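Local coordinates for ESX-5 secretion-associated protein EspG5 (Mycobacterium marinum, PDB 6VJ5) that acts as a specific chaperone for cognate PE/PPE proteins, helps prevent aggregation of PE/PPE dimers and is required for LipY and PE31/PPE18 secretion, at residues 12-17 against 133-138; 32-37 against 107-112. All coordinates share one frame; numbering follows the deposited sequence.

Contact 1: 12-17 against 133-138; sequences VNVDGF and VGNDIT
Val12 and Ile137 face each other as an antiparallel hydrogen-bonded pair. Strand 10-13, an outermost strand of the ten-stranded sheet within this chain, joins strand 136-141 here. Val12 N gives its hydrogen to Ile137 O at 2.9 Å. Ile137 N returns the bond to Val12 O at 2.8 Å, almost straight (174° at the hydrogen). Asn13 ends the strand and is the N-cap of helix 14-23: its OD1 accepts from Gly16 N at 2.7 Å. The tight part lies on the sheet face of Val12 and Ile137. There the helix turns Phe17 back under the strand. Phe17 CG points away from the backbone N (chi1 -167°), which carries the ring across to Ile137. The two side chains cross at about a right angle. Ile137 CG2 meets Phe17 CD2 at 3.8 Å, and Ile137 CD1 lies 3.9 Å from Phe17 CB. Met75 and Leu78 of helix 69-79 also pack on Phe17.

Toward the turn, and on the face of Asn13 and Asp136, the contact is looser. Asn135 and Asp136 are exposed and form the second half of a type II' turn that begins at Val133. Asp136 OD1 stays 3.8 Å from Asn13 CA. Past the strand end, Val14 CG2 rests 3.4 Å from Asn135 O. With no salt bridge across the segments, the hold depends on main-chain register and on burial of Phe17 against Ile137.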
ATOM      1  N   VAL C  12       1.324 -20.429 -10.401  1.00 56.58           N
ATOM      2  CA  VAL C  12       1.592 -19.962  -9.050  1.00 58.71           C
ATOM      3  C   VAL C  12       0.294 -19.413  -8.478  1.00 52.09           C
ATOM      4  O   VAL C  12      -0.602 -18.988  -9.210  1.00 54.64           O
ATOM      5  CB  VAL C  12       2.694 -18.883  -9.016  1.00 70.70           C
ATOM      6  CG1 VAL C  12       3.973 -19.412  -9.642  1.00 69.50           C
ATOM      7  CG2 VAL C  12       2.221 -17.622  -9.731  1.00 66.22           C
ATOM      8  N   ASN C  13       0.194 -19.428  -7.153  1.00 56.33           N
ATOM      9  CA  ASN C  13      -0.927 -18.762  -6.507  1.00 57.19           C
ATOM     10  C   ASN C  13      -0.695 -17.249  -6.525  1.00 61.97           C
ATOM     11  O   ASN C  13       0.305 -16.750  -7.051  1.00 55.34           O
ATOM     12  CB  ASN C  13      -1.143 -19.313  -5.097  1.00 50.85           C
ATOM     13  CG  ASN C  13       0.050 -19.121  -4.187  1.00 65.29           C
ATOM     14  OD1 ASN C  13       0.835 -18.190  -4.348  1.00 80.31           O
ATOM     15  ND2 ASN C  13       0.181 -20.007  -3.204  1.00 64.67           N
ATOM     16  N   VAL C  14      -1.650 -16.503  -5.970  1.00 65.99           N
ATOM     17  CA  VAL C  14      -1.584 -15.047  -6.036  1.00 64.10           C
ATOM     18  C   VAL C  14      -0.384 -14.529  -5.253  1.00 64.27           C
ATOM     19  O   VAL C  14       0.262 -13.555  -5.656  1.00 64.06           O
ATOM     20  CB  VAL C  14      -2.902 -14.439  -5.526  1.00 61.80           C
ATOM     21  CG1 VAL C  14      -2.805 -12.922  -5.431  1.00 78.36           C
ATOM     22  CG2 VAL C  14      -4.058 -14.835  -6.437  1.00 66.15           C
ATOM     23  N   ASP C  15      -0.066 -15.171  -4.128  1.00 68.20           N
ATOM     24  CA  ASP C  15       1.109 -14.781  -3.358  1.00 69.47           C
ATOM     25  C   ASP C  15       2.381 -14.988  -4.168  1.00 64.76           C
ATOM     26  O   ASP C  15       3.243 -14.106  -4.229  1.00 63.60           O
ATOM     27  CB  ASP C  15       1.164 -15.577  -2.051  1.00 75.75           C
ATOM     28  CG  ASP C  15       0.181 -15.069  -1.018  1.00 80.57           C
ATOM     29  OD1 ASP C  15      -0.116 -13.856  -1.027  1.00 77.79           O
ATOM     30  OD2 ASP C  15      -0.287 -15.882  -0.192  1.00 79.86           O
ATOM     31  N   GLY C  16       2.513 -16.154  -4.803  1.00 62.72           N
ATOM     32  CA  GLY C  16       3.715 -16.434  -5.572  1.00 61.04           C
ATOM     33  C   GLY C  16       3.890 -15.500  -6.753  1.00 61.91           C
ATOM     34  O   GLY C  16       5.006 -15.070  -7.056  1.00 62.39           O
ATOM     35  N   PHE C  17       2.794 -15.169  -7.437  1.00 57.32           N
ATOM     36  CA  PHE C  17       2.909 -14.252  -8.564  1.00 60.42           C
ATOM     37  C   PHE C  17       3.392 -12.881  -8.115  1.00 70.28           C
ATOM     38  O   PHE C  17       4.100 -12.193  -8.859  1.00 68.13           O
ATOM     39  CB  PHE C  17       1.574 -14.113  -9.285  1.00 52.69           C
ATOM     40  CG  PHE C  17       1.685 -13.436 -10.615  1.00 49.43           C
ATOM     41  CD1 PHE C  17       1.728 -12.054 -10.705  1.00 59.31           C
ATOM     42  CD2 PHE C  17       1.768 -14.181 -11.775  1.00 61.38           C
ATOM     43  CE1 PHE C  17       1.839 -11.430 -11.929  1.00 63.16           C
ATOM     44  CE2 PHE C  17       1.880 -13.561 -13.004  1.00 56.74           C
ATOM     45  CZ  PHE C  17       1.916 -12.185 -13.081  1.00 58.06           C
ATOM     46  N   VAL C 133      -7.535 -18.429 -12.532  1.00 53.56           N
ATOM     47  CA  VAL C 133      -8.711 -19.181 -12.109  1.00 44.10           C
ATOM     48  C   VAL C 133      -8.612 -19.365 -10.601  1.00 47.51           C
ATOM     49  O   VAL C 133      -7.590 -19.839 -10.099  1.00 59.77           O
ATOM     50  CB  VAL C 133      -8.813 -20.555 -12.800  1.00 56.53           C
ATOM     51  CG1 VAL C 133     -10.001 -21.332 -12.238  1.00 45.17           C
ATOM     52  CG2 VAL C 133      -8.927 -20.392 -14.304  1.00 53.79           C
ATOM     53  N   GLY C 134      -9.664 -19.010  -9.883  1.00 49.45           N
ATOM     54  CA  GLY C 134      -9.581 -19.059  -8.436  1.00 53.94           C
ATOM     55  C   GLY C 134      -8.450 -18.156  -7.979  1.00 63.36           C
ATOM     56  O   GLY C 134      -8.420 -16.952  -8.262  1.00 52.60           O
ATOM     57  N   ASN C 135      -7.483 -18.727  -7.270  1.00 58.04           N
ATOM     58  CA  ASN C 135      -6.337 -17.970  -6.787  1.00 65.64           C
ATOM     59  C   ASN C 135      -5.043 -18.428  -7.442  1.00 58.43           C
ATOM     60  O   ASN C 135      -3.961 -18.194  -6.896  1.00 57.00           O
ATOM     61  CB  ASN C 135      -6.279 -18.073  -5.266  1.00 58.12           C
ATOM     62  CG  ASN C 135      -7.394 -17.277  -4.605  1.00 57.73           C
ATOM     63  OD1 ASN C 135      -7.838 -16.255  -5.136  1.00 65.09           O
ATOM     64  ND2 ASN C 135      -7.864 -17.748  -3.458  1.00 61.72           N
ATOM     65  N   ASP C 136      -5.138 -19.036  -8.620  1.00 52.95           N
ATOM     66  CA  ASP C 136      -3.993 -19.528  -9.363  1.00 50.43           C
ATOM     67  C   ASP C 136      -3.878 -18.781 -10.678  1.00 57.09           C
ATOM     68  O   ASP C 136      -4.884 -18.480 -11.326  1.00 56.45           O
ATOM     69  CB  ASP C 136      -4.128 -21.030  -9.606  1.00 56.32           C
ATOM     70  CG  ASP C 136      -4.035 -21.825  -8.324  1.00 64.93           C
ATOM     71  OD1 ASP C 136      -3.006 -21.697  -7.628  1.00 68.13           O
ATOM     72  OD2 ASP C 136      -4.999 -22.549  -7.994  1.00 68.86           O
ATOM     73  N   ILE C 137      -2.642 -18.476 -11.054  1.00 60.52           N
ATOM     74  CA  ILE C 137      -2.321 -17.827 -12.314  1.00 60.33           C
ATOM     75  C   ILE C 137      -1.354 -18.733 -13.064  1.00 59.26           C
ATOM     76  O   ILE C 137      -0.434 -19.302 -12.466  1.00 56.55           O
ATOM     77  CB  ILE C 137      -1.715 -16.425 -12.090  1.00 63.13           C
ATOM     78  CG1 ILE C 137      -2.728 -15.509 -11.389  1.00 63.11           C
ATOM     79  CG2 ILE C 137      -1.294 -15.819 -13.418  1.00 55.38           C
ATOM     80  CD1 ILE C 137      -2.108 -14.339 -10.638  1.00 60.87           C
ATOM     81  N   THR C 138      -1.583 -18.886 -14.367  1.00 60.60           N
ATOM     82  CA  THR C 138      -0.762 -19.718 -15.238  1.00 58.13           C
ATOM     83  C   THR C 138      -0.164 -18.818 -16.309  1.00 59.14           C
ATOM     84  O   THR C 138      -0.903 -18.128 -17.021  1.00 63.07           O
ATOM     85  CB  THR C 138      -1.587 -20.833 -15.881  1.00 60.22           C
ATOM     86  OG1 THR C 138      -1.918 -21.820 -14.896  1.00 64.30           O
ATOM     87  CG2 THR C 138      -0.817 -21.496 -17.019  1.00 63.61           C
TER

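Contact 2: 32-37 against 107-112; sequences ELRCRP and GSRDIP
Arg34 extends from its backbone (anti, chi1 -163°) and bends only at chi3, whereas Arg109 bends at both chi2 and chi3 and curls back toward the 32-37 backbone. Segment 107-112 is a loop, and 32-37 runs from the end of a 3-10 segment into a loop, both beside the large antiparallel sheet. Ser108 forms an ST turn: its OG accepts from Asp110 N and is also hydrogen-bonded to Gln104 OE1. Each arginine binds a backbone carbonyl of the other segment. Arg34 NH1 donates to Asp110 O at 3.0 Å, in the carbonyl plane and near the guanidinium plane. Arg34 NH1 also bonds to Gly97 O. Arg109 NH1 reaches Cys35 O at 2.9 Å, but stands 52° out of that carbonyl plane. Arg109 NE turns to Gly107 O of its own loop, which ties the guanidinium at a second point.

Ile111 CG2 touches Arg34 CD at 4.0 Å. Arg109 NH1 also forms a salt bridge with an acidic side chain of another protein chain. The contact is part of that interface, consistent with a chaperone binding its clients. The two guanidinium planes are 27° apart, and Arg34 CG sits over one face of the Arg109 guanidinium, 3.8 Å from Arg109 CZ.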
ATOM      1  N   GLU C  32      -6.627  -7.010 -14.568  1.00 52.66           N
ATOM      2  CA  GLU C  32      -7.595  -8.104 -14.590  1.00 47.90           C
ATOM      3  C   GLU C  32      -7.089  -9.334 -13.847  1.00 49.76           C
ATOM      4  O   GLU C  32      -7.895 -10.136 -13.362  1.00 50.75           O
ATOM      5  CB  GLU C  32      -7.942  -8.475 -16.030  1.00 54.09           C
ATOM      6  CG  GLU C  32      -8.757  -7.429 -16.767  1.00 45.63           C
ATOM      7  CD  GLU C  32      -7.907  -6.331 -17.353  1.00 56.13           C
ATOM      8  OE1 GLU C  32      -6.682  -6.360 -17.136  1.00 53.49           O
ATOM      9  OE2 GLU C  32      -8.464  -5.443 -18.032  1.00 43.61           O
ATOM     10  N   LEU C  33      -5.772  -9.515 -13.758  1.00 50.72           N
ATOM     11  CA  LEU C  33      -5.223 -10.591 -12.943  1.00 46.26           C
ATOM     12  C   LEU C  33      -5.362 -10.317 -11.455  1.00 50.52           C
ATOM     13  O   LEU C  33      -5.172 -11.237 -10.650  1.00 46.19           O
ATOM     14  CB  LEU C  33      -3.755 -10.804 -13.294  1.00 55.49           C
ATOM     15  CG  LEU C  33      -3.510 -11.298 -14.719  1.00 56.67           C
ATOM     16  CD1 LEU C  33      -2.095 -10.988 -15.147  1.00 56.89           C
ATOM     17  CD2 LEU C  33      -3.788 -12.790 -14.783  1.00 62.95           C
ATOM     18  N   ARG C  34      -5.668  -9.073 -11.085  1.00 46.13           N
ATOM     19  CA  ARG C  34      -5.988  -8.703  -9.711  1.00 50.82           C
ATOM     20  C   ARG C  34      -4.960  -9.260  -8.730  1.00 48.20           C
ATOM     21  O   ARG C  34      -5.293  -9.924  -7.744  1.00 51.93           O
ATOM     22  CB  ARG C  34      -7.401  -9.163  -9.358  1.00 50.26           C
ATOM     23  CG  ARG C  34      -7.986  -8.510  -8.127  1.00 55.05           C
ATOM     24  CD  ARG C  34      -9.464  -8.832  -7.994  1.00 56.40           C
ATOM     25  NE  ARG C  34     -10.317  -7.965  -8.804  1.00 52.53           N
ATOM     26  CZ  ARG C  34     -11.645  -7.968  -8.745  1.00 47.55           C
ATOM     27  NH1 ARG C  34     -12.259  -8.797  -7.915  1.00 48.91           N
ATOM     28  NH2 ARG C  34     -12.358  -7.152  -9.510  1.00 48.03           N
ATOM     29  N   CYS C  35      -3.692  -8.968  -8.993  1.00 60.22           N
ATOM     30  CA  CYS C  35      -2.640  -9.326  -8.056  1.00 65.27           C
ATOM     31  C   CYS C  35      -2.351  -8.165  -7.114  1.00 55.47           C
ATOM     32  O   CYS C  35      -2.768  -7.027  -7.342  1.00 57.20           O
ATOM     33  CB  CYS C  35      -1.374  -9.724  -8.805  1.00 63.67           C
ATOM     34  SG  CYS C  35      -1.580 -11.221  -9.774  1.00 85.82           S
ATOM     35  N   ARG C  36      -1.648  -8.467  -6.033  1.00 68.36           N
ATOM     36  CA  ARG C  36      -1.211  -7.411  -5.131  1.00 72.45           C
ATOM     37  C   ARG C  36      -0.199  -6.541  -5.866  1.00 62.96           C
ATOM     38  O   ARG C  36       0.683  -7.073  -6.552  1.00 66.16           O
ATOM     39  CB  ARG C  36      -0.596  -7.989  -3.862  1.00 68.53           C
ATOM     40  CG  ARG C  36      -1.218  -7.435  -2.579  1.00 72.43           C
ATOM     41  CD  ARG C  36      -0.390  -7.807  -1.354  1.00 78.31           C
ATOM     42  NE  ARG C  36      -0.106  -9.239  -1.289  1.00 87.26           N
ATOM     43  CZ  ARG C  36       0.859  -9.777  -0.547  1.00 88.55           C
ATOM     44  NH1 ARG C  36       1.047 -11.090  -0.552  1.00 85.11           N
ATOM     45  NH2 ARG C  36       1.643  -9.004   0.195  1.00 79.46           N
ATOM     46  N   PRO C  37      -0.306  -5.218  -5.794  1.00 64.64           N
ATOM     47  CA  PRO C  37       0.754  -4.380  -6.359  1.00 74.31           C
ATOM     48  C   PRO C  37       2.033  -4.558  -5.559  1.00 60.23           C
ATOM     49  O   PRO C  37       2.007  -4.842  -4.358  1.00 59.31           O
ATOM     50  CB  PRO C  37       0.200  -2.956  -6.237  1.00 69.75           C
ATOM     51  CG  PRO C  37      -0.776  -3.025  -5.107  1.00 65.56           C
ATOM     52  CD  PRO C  37      -1.350  -4.423  -5.117  1.00 64.28           C
ATOM     53  N   GLY C 107     -10.296  -4.219  -0.696  1.00 50.00           N
ATOM     54  CA  GLY C 107      -9.219  -4.535  -1.617  1.00 47.50           C
ATOM     55  C   GLY C 107      -8.962  -6.012  -1.791  1.00 58.34           C
ATOM     56  O   GLY C 107      -7.836  -6.405  -2.117  1.00 56.70           O
ATOM     57  N   SER C 108      -9.974  -6.848  -1.573  1.00 54.71           N
ATOM     58  CA  SER C 108      -9.804  -8.283  -1.744  1.00 53.84           C
ATOM     59  C   SER C 108      -9.252  -8.585  -3.130  1.00 46.06           C
ATOM     60  O   SER C 108      -9.668  -7.994  -4.126  1.00 48.35           O
ATOM     61  CB  SER C 108     -11.142  -8.997  -1.545  1.00 55.23           C
ATOM     62  OG  SER C 108     -10.988 -10.398  -1.671  1.00 47.34           O
ATOM     63  N   ARG C 109      -8.297  -9.499  -3.191  1.00 52.86           N
ATOM     64  CA  ARG C 109      -7.771  -9.947  -4.472  1.00 48.49           C
ATOM     65  C   ARG C 109      -8.525 -11.158  -5.007  1.00 58.86           C
ATOM     66  O   ARG C 109      -8.179 -11.662  -6.080  1.00 51.88           O
ATOM     67  CB  ARG C 109      -6.277 -10.254  -4.340  1.00 53.06           C
ATOM     68  CG  ARG C 109      -5.458  -9.108  -3.724  1.00 54.83           C
ATOM     69  CD  ARG C 109      -5.184  -7.986  -4.723  1.00 52.76           C
ATOM     70  NE  ARG C 109      -6.270  -7.011  -4.824  1.00 48.70           N
ATOM     71  CZ  ARG C 109      -6.305  -6.031  -5.724  1.00 56.58           C
ATOM     72  NH1 ARG C 109      -5.317  -5.901  -6.599  1.00 55.71           N
ATOM     73  NH2 ARG C 109      -7.328  -5.183  -5.756  1.00 52.65           N
ATOM     74  N   ASP C 110      -9.553 -11.627  -4.297  1.00 52.41           N
ATOM     75  CA  ASP C 110     -10.347 -12.737  -4.795  1.00 58.41           C
ATOM     76  C   ASP C 110     -11.087 -12.332  -6.068  1.00 54.31           C
ATOM     77  O   ASP C 110     -11.342 -11.151  -6.325  1.00 55.32           O
ATOM     78  CB  ASP C 110     -11.378 -13.200  -3.763  1.00 46.81           C
ATOM     79  CG  ASP C 110     -10.755 -13.864  -2.556  1.00 49.63           C
ATOM     80  OD1 ASP C 110      -9.634 -14.414  -2.663  1.00 63.52           O
ATOM     81  OD2 ASP C 110     -11.413 -13.845  -1.494  1.00 55.52           O
ATOM     82  N   ILE C 111     -11.443 -13.335  -6.855  1.00 51.23           N
ATOM     83  CA  ILE C 111     -12.347 -13.156  -7.991  1.00 54.46           C
ATOM     84  C   ILE C 111     -13.503 -14.122  -7.808  1.00 49.98           C
ATOM     85  O   ILE C 111     -13.407 -15.095  -7.038  1.00 45.49           O
ATOM     86  CB  ILE C 111     -11.624 -13.371  -9.341  1.00 54.86           C
ATOM     87  CG1 ILE C 111     -10.973 -14.751  -9.412  1.00 44.32           C
ATOM     88  CG2 ILE C 111     -10.575 -12.293  -9.567  1.00 50.97           C
ATOM     89  CD1 ILE C 111     -10.328 -15.044 -10.757  1.00 48.61           C
ATOM     90  N   PRO C 112     -14.626 -13.888  -8.492  1.00 56.36           N
ATOM     91  CA  PRO C 112     -15.783 -14.778  -8.324  1.00 55.15           C
ATOM     92  C   PRO C 112     -15.454 -16.202  -8.751  1.00 44.03           C
ATOM     93  O   PRO C 112     -14.758 -16.428  -9.742  1.00 45.86           O
ATOM     94  CB  PRO C 112     -16.853 -14.150  -9.227  1.00 54.53           C
ATOM     95  CG  PRO C 112     -16.437 -12.705  -9.361  1.00 49.58           C
ATOM     96  CD  PRO C 112     -14.927 -12.740  -9.368  1.00 51.08           C
TER

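The centres of contacts 1 and 2 are 10 Å apart, on the same side of the chain's centre. Along the chain, both segments of contact 2 fall between those of contact 1. Cys35 joins the two: its SG lies 3.3 Å from Ile137 CD1 and 3.5 Å from Phe17 CD1. A salt bridge, Asp15 OD1 to Arg36 NH1 at 3.0 Å, ties helix 14-23 to the 32-37 loop. Gly134 O lies 3.6 Å from Ile111 CG1, so the turn also meets the 107-112 loop. Another protein chain touches contact 2, whereas none in the assembly touches the segments of contact 1.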